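PDB 6DRU: glycosyl hydrolases family 31 family protein, which catalyses the release of alpha-xylose from the non-reducing terminal glucose of xyloglucan oligosaccharides, as an alpha-xylosidase of glycoside hydrolase family 31. Local coordinates for residues Y665-G670 and K675-W680; Y126-P129 and E134-A137. All coordinates share one frame; numbering follows the deposited sequence.

Contact 1: residues Y665-G670 and K675-W680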
ATOM      1  N   TYR A 665     -27.626  26.103  38.946  1.00 69.36           N
ATOM      2  CA  TYR A 665     -28.289  27.036  38.046  1.00 72.92           C
ATOM      3  C   TYR A 665     -29.666  26.497  37.682  1.00 69.48           C
ATOM      4  O   TYR A 665     -29.780  25.449  37.038  1.00 69.19           O
ATOM      5  CB  TYR A 665     -27.469  27.280  36.780  1.00 72.96           C
ATOM      6  CG  TYR A 665     -28.188  28.184  35.808  1.00 71.91           C
ATOM      7  CD1 TYR A 665     -28.260  29.551  36.033  1.00 72.43           C
ATOM      8  CD2 TYR A 665     -28.812  27.672  34.678  1.00 71.64           C
ATOM      9  CE1 TYR A 665     -28.923  30.385  35.162  1.00 74.63           C
ATOM     10  CE2 TYR A 665     -29.477  28.500  33.796  1.00 72.44           C
ATOM     11  CZ  TYR A 665     -29.529  29.857  34.045  1.00 76.48           C
ATOM     12  OH  TYR A 665     -30.186  30.695  33.178  1.00 78.97           O
ATOM     13  N   LEU A 666     -30.710  27.215  38.095  1.00 78.20           N
ATOM     14  CA  LEU A 666     -32.072  26.864  37.720  1.00 76.64           C
ATOM     15  C   LEU A 666     -32.409  27.570  36.415  1.00 83.05           C
ATOM     16  O   LEU A 666     -32.452  28.810  36.389  1.00 71.77           O
ATOM     17  CB  LEU A 666     -33.049  27.266  38.811  1.00 69.99           C
ATOM     18  CG  LEU A 666     -32.755  26.649  40.175  1.00 78.24           C
ATOM     19  CD1 LEU A 666     -33.564  27.344  41.248  1.00 73.04           C
ATOM     20  CD2 LEU A 666     -33.043  25.157  40.159  1.00 71.14           C
ATOM     21  N   PRO A 667     -32.635  26.848  35.320  1.00 83.60           N
ATOM     22  CA  PRO A 667     -32.928  27.514  34.048  1.00 78.86           C
ATOM     23  C   PRO A 667     -34.288  28.195  34.070  1.00 82.60           C
ATOM     24  O   PRO A 667     -35.164  27.893  34.884  1.00 74.50           O
ATOM     25  CB  PRO A 667     -32.899  26.367  33.028  1.00 66.43           C
ATOM     26  CG  PRO A 667     -32.215  25.226  33.733  1.00 70.15           C
ATOM     27  CD  PRO A 667     -32.559  25.387  35.175  1.00 66.78           C
ATOM     28  N   GLN A 668     -34.452  29.132  33.142  1.00 88.80           N
ATOM     29  CA  GLN A 668     -35.725  29.808  32.952  1.00 74.68           C
ATOM     30  C   GLN A 668     -36.692  28.887  32.219  1.00 76.23           C
ATOM     31  O   GLN A 668     -36.294  28.144  31.317  1.00 90.70           O
ATOM     32  CB  GLN A 668     -35.521  31.100  32.161  1.00 74.52           C
ATOM     33  CG  GLN A 668     -36.774  31.923  31.962  1.00 93.89           C
ATOM     34  CD  GLN A 668     -36.950  32.961  33.045  1.00110.96           C
ATOM     35  OE1 GLN A 668     -37.613  32.719  34.054  1.00110.03           O
ATOM     36  NE2 GLN A 668     -36.356  34.133  32.842  1.00119.07           N
ATOM     37  N   THR A 669     -37.963  28.920  32.624  1.00 82.17           N
ATOM     38  CA  THR A 669     -38.991  28.085  32.017  1.00 78.37           C
ATOM     39  C   THR A 669     -39.984  28.864  31.164  1.00 83.13           C
ATOM     40  O   THR A 669     -40.733  28.245  30.399  1.00 92.35           O
ATOM     41  CB  THR A 669     -39.762  27.303  33.089  1.00 83.64           C
ATOM     42  OG1 THR A 669     -40.394  28.221  33.994  1.00108.44           O
ATOM     43  CG2 THR A 669     -38.821  26.393  33.860  1.00 76.36           C
ATOM     44  N   GLY A 670     -40.010  30.192  31.266  1.00 93.30           N
ATOM     45  CA  GLY A 670     -40.891  31.013  30.457  1.00110.87           C
ATOM     46  C   GLY A 670     -41.992  31.722  31.217  1.00134.98           C
ATOM     47  O   GLY A 670     -42.766  32.462  30.597  1.00140.94           O
ATOM     48  N   LYS A 675     -42.693  30.415  40.652  1.00 98.67           N
ATOM     49  CA  LYS A 675     -41.489  29.790  41.192  1.00 88.15           C
ATOM     50  C   LYS A 675     -41.639  28.297  40.930  1.00 86.65           C
ATOM     51  O   LYS A 675     -42.181  27.559  41.766  1.00 81.16           O
ATOM     52  CB  LYS A 675     -41.325  30.111  42.677  1.00 80.00           C
ATOM     53  CG  LYS A 675     -41.165  31.603  42.950  1.00 81.76           C
ATOM     54  CD  LYS A 675     -41.357  31.945  44.419  1.00 84.30           C
ATOM     55  CE  LYS A 675     -40.168  31.530  45.263  1.00 85.96           C
ATOM     56  NZ  LYS A 675     -40.396  31.834  46.705  1.00 93.44           N
ATOM     57  N   PRO A 676     -41.173  27.812  39.778  1.00 78.87           N
ATOM     58  CA  PRO A 676     -41.515  26.446  39.365  1.00 71.91           C
ATOM     59  C   PRO A 676     -40.598  25.375  39.936  1.00 76.22           C
ATOM     60  O   PRO A 676     -40.969  24.198  39.970  1.00 66.16           O
ATOM     61  CB  PRO A 676     -41.410  26.506  37.833  1.00 79.72           C
ATOM     62  CG  PRO A 676     -40.835  27.887  37.497  1.00 73.12           C
ATOM     63  CD  PRO A 676     -40.346  28.492  38.771  1.00 74.06           C
ATOM     64  N   TRP A 677     -39.408  25.761  40.389  1.00 74.84           N
ATOM     65  CA  TRP A 677     -38.412  24.803  40.853  1.00 79.44           C
ATOM     66  C   TRP A 677     -38.585  24.570  42.350  1.00 76.84           C
ATOM     67  O   TRP A 677     -38.483  25.510  43.145  1.00 76.88           O
ATOM     68  CB  TRP A 677     -36.998  25.295  40.543  1.00 73.78           C
ATOM     69  CG  TRP A 677     -36.720  25.436  39.078  1.00 69.52           C
ATOM     70  CD1 TRP A 677     -36.578  26.599  38.379  1.00 74.88           C
ATOM     71  CD2 TRP A 677     -36.548  24.375  38.130  1.00 74.28           C
ATOM     72  NE1 TRP A 677     -36.330  26.328  37.055  1.00 77.87           N
ATOM     73  CE2 TRP A 677     -36.306  24.970  36.876  1.00 76.03           C
ATOM     74  CE3 TRP A 677     -36.575  22.978  38.220  1.00 78.57           C
ATOM     75  CZ2 TRP A 677     -36.092  24.217  35.720  1.00 69.85           C
ATOM     76  CZ3 TRP A 677     -36.360  22.233  37.073  1.00 68.03           C
ATOM     77  CH2 TRP A 677     -36.125  22.855  35.839  1.00 62.86           C
ATOM     78  N   THR A 678     -38.832  23.320  42.729  1.00 74.20           N
ATOM     79  CA  THR A 678     -38.978  22.921  44.122  1.00 71.43           C
ATOM     80  C   THR A 678     -37.797  22.043  44.506  1.00 70.83           C
ATOM     81  O   THR A 678     -37.573  20.997  43.889  1.00 68.76           O
ATOM     82  CB  THR A 678     -40.291  22.173  44.350  1.00 65.56           C
ATOM     83  OG1 THR A 678     -41.392  22.998  43.950  1.00 69.75           O
ATOM     84  CG2 THR A 678     -40.443  21.796  45.816  1.00 59.78           C
ATOM     85  N   TYR A 679     -37.045  22.471  45.517  1.00 70.73           N
ATOM     86  CA  TYR A 679     -35.930  21.671  46.000  1.00 71.62           C
ATOM     87  C   TYR A 679     -36.449  20.412  46.685  1.00 77.36           C
ATOM     88  O   TYR A 679     -37.424  20.451  47.439  1.00 80.63           O
ATOM     89  CB  TYR A 679     -35.064  22.487  46.957  1.00 67.40           C
ATOM     90  CG  TYR A 679     -33.710  21.876  47.224  1.00 75.28           C
ATOM     91  CD1 TYR A 679     -32.826  21.620  46.182  1.00 76.24           C
ATOM     92  CD2 TYR A 679     -33.302  21.576  48.516  1.00 77.08           C
ATOM     93  CE1 TYR A 679     -31.585  21.063  46.418  1.00 69.33           C
ATOM     94  CE2 TYR A 679     -32.060  21.023  48.763  1.00 83.38           C
ATOM     95  CZ  TYR A 679     -31.205  20.769  47.710  1.00 81.71           C
ATOM     96  OH  TYR A 679     -29.968  20.220  47.953  1.00 75.22           O
ATOM     97  N   TRP A 680     -35.790  19.284  46.407  1.00 74.75           N
ATOM     98  CA  TRP A 680     -36.311  17.993  46.844  1.00 72.56           C
ATOM     99  C   TRP A 680     -36.273  17.852  48.361  1.00 72.62           C
ATOM    100  O   TRP A 680     -37.201  17.296  48.958  1.00 75.30           O
ATOM    101  CB  TRP A 680     -35.519  16.864  46.186  1.00 61.10           C
ATOM    102  CG  TRP A 680     -36.077  15.501  46.451  1.00 61.79           C
ATOM    103  CD1 TRP A 680     -35.773  14.675  47.497  1.00 61.84           C
ATOM    104  CD2 TRP A 680     -37.035  14.798  45.652  1.00 65.38           C
ATOM    105  NE1 TRP A 680     -36.485  13.503  47.397  1.00 59.43           N
ATOM    106  CE2 TRP A 680     -37.268  13.554  46.273  1.00 67.91           C
ATOM    107  CE3 TRP A 680     -37.722  15.101  44.470  1.00 65.12           C
ATOM    108  CZ2 TRP A 680     -38.156  12.614  45.752  1.00 68.16           C
ATOM    109  CZ3 TRP A 680     -38.604  14.166  43.955  1.00 71.96           C
ATOM    110  CH2 TRP A 680     -38.812  12.938  44.596  1.00 69.22           C
TER
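Trp677 lays its indole against Leu666, Pro667 and Thr669, and most of this contact runs through that ring. One hydrogen bond crosses the contact. Trp677 NE1 donates to Pro667 O over 2.9 Å, with 154° at the hydrogen. The oxygen sits at the rim of the indole, close to the ring plane, and the N-H arrives in the carbonyl plane. The bond satisfies the N-H of this buried residue and should limit rotation of the ring. Leu666 covers one indole face. Its CB stands 4.0 Å from the centroid of the five-membered ring as a CH-pi contact. Leu666 CG is anti to the carbonyl carbon (chi1 -57°), and the branch that follows brings CD2 over the same face, 3.8 Å from Trp677 CG. Pro667 crosses the indole at about a right angle, with CD 3.8 Å from CZ2 of Trp677. Thr669 CG2 comes up obliquely near CZ2 and NE1 of Trp677, while Thr669 OG1 meets Pro676 CG tip to tip at 3.5 Å. In this C-terminal beta domain the indole ties the loop after strand 661-666 to strand 677-679. Leu666 and Trp677 both pack on Phe704 of strand 703-705, and strand 677-679 runs between strands 703-705 and 685-686.

Contact 2: residues Y126-P129 and E134-A137; sequences YYWP and EFSA
Tyr127 and Ser136 form the antiparallel hydrogen-bonded pair at the centre of this contact. Tyr127 N donates to Ser136 O at 3.0 Å, and Ser136 N returns a straighter bond to Tyr127 O at 2.8 Å, with 162° at the hydrogen. Next to it, Tyr126 and Ala137 make a non-hydrogen-bonded pair.

The tight part is aromatic. Tyr126 turns its ring edge toward the face of Phe135 in an offset edge-to-face pair, planes at 85° and centroids 5.4 Å apart. The two side chains lie side by side and point the same way. Phe135 has CG between its backbone N and carbonyl carbon (chi1 58°), which places its ring beside Tyr126. Its CB remains over the indole of Trp128, 3.9 Å from the centroid of the five-membered ring. Trp128 CD1 also lies 3.4 Å from Glu134 O, and its NE1 hydrogen-bonds Ala133 O in the connecting loop. Pro35 of strand 28-35 touches all three aromatic side chains, and Tyr126 OH hydrogen-bonds Glu17 OE1.

The other side is looser. Ser136 OG lies 3.5 Å from Tyr127 CB and near the edge of that ring, whose far end leads away from strand 135-142. Pro129 merely brushes Glu134 O with its CD. Glu134 points away from 126-129. Tyr127, Pro129, Glu134 and Ser136 are partly exposed. Neighbouring subunits reach both sides: Trp128 packs on Thr421 of a third subunit, and Glu134 N hydrogen-bonds OE2 of Glu134 of a second subunit.

The arrangement is a beta hairpin at the edge of an antiparallel sheet. Strand 124-127 is outermost within the chain, and strand 135-142 joins it to strand 205-213.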
ATOM      1  N   TYR A 126     -11.302  11.586  -3.180  1.00 59.15           N
ATOM      2  CA  TYR A 126     -11.060  10.152  -3.236  1.00 55.82           C
ATOM      3  C   TYR A 126      -9.571   9.888  -3.418  1.00 57.86           C
ATOM      4  O   TYR A 126      -8.878  10.636  -4.113  1.00 66.11           O
ATOM      5  CB  TYR A 126     -11.848   9.498  -4.374  1.00 48.72           C
ATOM      6  CG  TYR A 126     -13.327   9.797  -4.338  1.00 48.24           C
ATOM      7  CD1 TYR A 126     -14.161   9.165  -3.427  1.00 52.65           C
ATOM      8  CD2 TYR A 126     -13.891  10.708  -5.223  1.00 45.20           C
ATOM      9  CE1 TYR A 126     -15.517   9.437  -3.393  1.00 51.37           C
ATOM     10  CE2 TYR A 126     -15.244  10.984  -5.197  1.00 57.35           C
ATOM     11  CZ  TYR A 126     -16.052  10.347  -4.281  1.00 58.23           C
ATOM     12  OH  TYR A 126     -17.401  10.622  -4.254  1.00 65.33           O
ATOM     13  N   TYR A 127      -9.089   8.817  -2.793  1.00 54.57           N
ATOM     14  CA  TYR A 127      -7.673   8.475  -2.818  1.00 51.66           C
ATOM     15  C   TYR A 127      -7.539   6.961  -2.771  1.00 58.36           C
ATOM     16  O   TYR A 127      -8.177   6.309  -1.940  1.00 64.63           O
ATOM     17  CB  TYR A 127      -6.942   9.128  -1.641  1.00 47.46           C
ATOM     18  CG  TYR A 127      -5.524   8.654  -1.428  1.00 58.32           C
ATOM     19  CD1 TYR A 127      -4.485   9.125  -2.221  1.00 60.72           C
ATOM     20  CD2 TYR A 127      -5.219   7.756  -0.415  1.00 55.13           C
ATOM     21  CE1 TYR A 127      -3.183   8.699  -2.019  1.00 66.78           C
ATOM     22  CE2 TYR A 127      -3.922   7.325  -0.204  1.00 67.74           C
ATOM     23  CZ  TYR A 127      -2.907   7.799  -1.008  1.00 72.80           C
ATOM     24  OH  TYR A 127      -1.614   7.370  -0.797  1.00 56.86           O
ATOM     25  N   TRP A 128      -6.715   6.410  -3.661  1.00 59.55           N
ATOM     26  CA  TRP A 128      -6.536   4.964  -3.768  1.00 55.45           C
ATOM     27  C   TRP A 128      -5.176   4.568  -3.216  1.00 61.35           C
ATOM     28  O   TRP A 128      -4.148   4.789  -3.876  1.00 66.39           O
ATOM     29  CB  TRP A 128      -6.682   4.506  -5.222  1.00 50.67           C
ATOM     30  CG  TRP A 128      -8.105   4.458  -5.690  1.00 50.15           C
ATOM     31  CD1 TRP A 128      -8.955   3.393  -5.621  1.00 51.04           C
ATOM     32  CD2 TRP A 128      -8.849   5.526  -6.290  1.00 48.49           C
ATOM     33  NE1 TRP A 128     -10.179   3.729  -6.146  1.00 52.22           N
ATOM     34  CE2 TRP A 128     -10.141   5.033  -6.562  1.00 48.42           C
ATOM     35  CE3 TRP A 128      -8.548   6.850  -6.625  1.00 49.34           C
ATOM     36  CZ2 TRP A 128     -11.129   5.817  -7.152  1.00 48.72           C
ATOM     37  CZ3 TRP A 128      -9.530   7.626  -7.212  1.00 48.40           C
ATOM     38  CH2 TRP A 128     -10.804   7.107  -7.470  1.00 52.53           C
ATOM     39  N   PRO A 129      -5.109   3.986  -2.020  1.00 56.42           N
ATOM     40  CA  PRO A 129      -3.808   3.657  -1.426  1.00 59.25           C
ATOM     41  C   PRO A 129      -3.294   2.281  -1.825  1.00 58.37           C
ATOM     42  O   PRO A 129      -2.086   2.031  -1.775  1.00 72.87           O
ATOM     43  CB  PRO A 129      -4.095   3.727   0.076  1.00 58.75           C
ATOM     44  CG  PRO A 129      -5.523   3.289   0.182  1.00 53.49           C
ATOM     45  CD  PRO A 129      -6.220   3.752  -1.080  1.00 57.74           C
ATOM     46  N   GLU A 134     -10.642  -0.339  -3.758  1.00 57.11           N
ATOM     47  CA  GLU A 134     -11.064   0.299  -2.517  1.00 49.50           C
ATOM     48  C   GLU A 134     -10.332   1.621  -2.334  1.00 61.39           C
ATOM     49  O   GLU A 134      -9.153   1.751  -2.675  1.00 75.84           O
ATOM     50  CB  GLU A 134     -10.799  -0.616  -1.323  1.00 55.16           C
ATOM     51  CG  GLU A 134     -11.587  -1.913  -1.336  1.00 82.23           C
ATOM     52  CD  GLU A 134     -11.200  -2.840  -0.197  1.00 95.94           C
ATOM     53  OE1 GLU A 134     -11.714  -2.651   0.925  1.00 95.35           O
ATOM     54  OE2 GLU A 134     -10.372  -3.751  -0.424  1.00 74.83           O
ATOM     55  N   PHE A 135     -11.039   2.609  -1.793  1.00 55.70           N
ATOM     56  CA  PHE A 135     -10.530   3.968  -1.712  1.00 58.82           C
ATOM     57  C   PHE A 135     -10.758   4.535  -0.319  1.00 65.88           C
ATOM     58  O   PHE A 135     -11.618   4.074   0.436  1.00 59.09           O
ATOM     59  CB  PHE A 135     -11.200   4.881  -2.751  1.00 54.68           C
ATOM     60  CG  PHE A 135     -12.698   4.946  -2.621  1.00 60.23           C
ATOM     61  CD1 PHE A 135     -13.504   4.025  -3.274  1.00 48.18           C
ATOM     62  CD2 PHE A 135     -13.300   5.922  -1.841  1.00 59.03           C
ATOM     63  CE1 PHE A 135     -14.882   4.076  -3.154  1.00 51.57           C
ATOM     64  CE2 PHE A 135     -14.676   5.977  -1.717  1.00 61.51           C
ATOM     65  CZ  PHE A 135     -15.468   5.053  -2.374  1.00 62.67           C
ATOM     66  N   SER A 136      -9.967   5.552   0.006  1.00 60.38           N
ATOM     67  CA  SER A 136     -10.192   6.390   1.170  1.00 62.11           C
ATOM     68  C   SER A 136     -10.958   7.636   0.744  1.00 60.20           C
ATOM     69  O   SER A 136     -10.790   8.139  -0.371  1.00 67.11           O
ATOM     70  CB  SER A 136      -8.870   6.773   1.839  1.00 59.54           C
ATOM     71  OG  SER A 136      -8.371   7.996   1.327  1.00 85.46           O
ATOM     72  N   ALA A 137     -11.815   8.128   1.634  1.00 59.55           N
ATOM     73  CA  ALA A 137     -12.714   9.225   1.310  1.00 52.90           C
ATOM     74  C   ALA A 137     -12.585  10.331   2.343  1.00 55.35           C
ATOM     75  O   ALA A 137     -12.443  10.063   3.539  1.00 60.13           O
ATOM     76  CB  ALA A 137     -14.169   8.750   1.242  1.00 56.16           C
TER

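Overall arrangement
The two contacts lie on opposite sides of the chain's centre, with centres about 53 Å apart, and share no strand. Each joins segments close in sequence and lies away from the xylose pocket. Contact 1 is the more buried, within the C-terminal domain of the family. No other subunit touches it, and its one hydrogen bond across the segments runs from a side-chain N-H on strand 677-679 to a backbone oxygen in the loop after strand 661-666. Contact 2 is partly buried, in the beta-rich part before the barrel strands, and is held by paired backbone bonds of one sheet. Tryptophan faces meet aliphatic carbons in both, but an aromatic pair and subunit interfaces mark only contact 2.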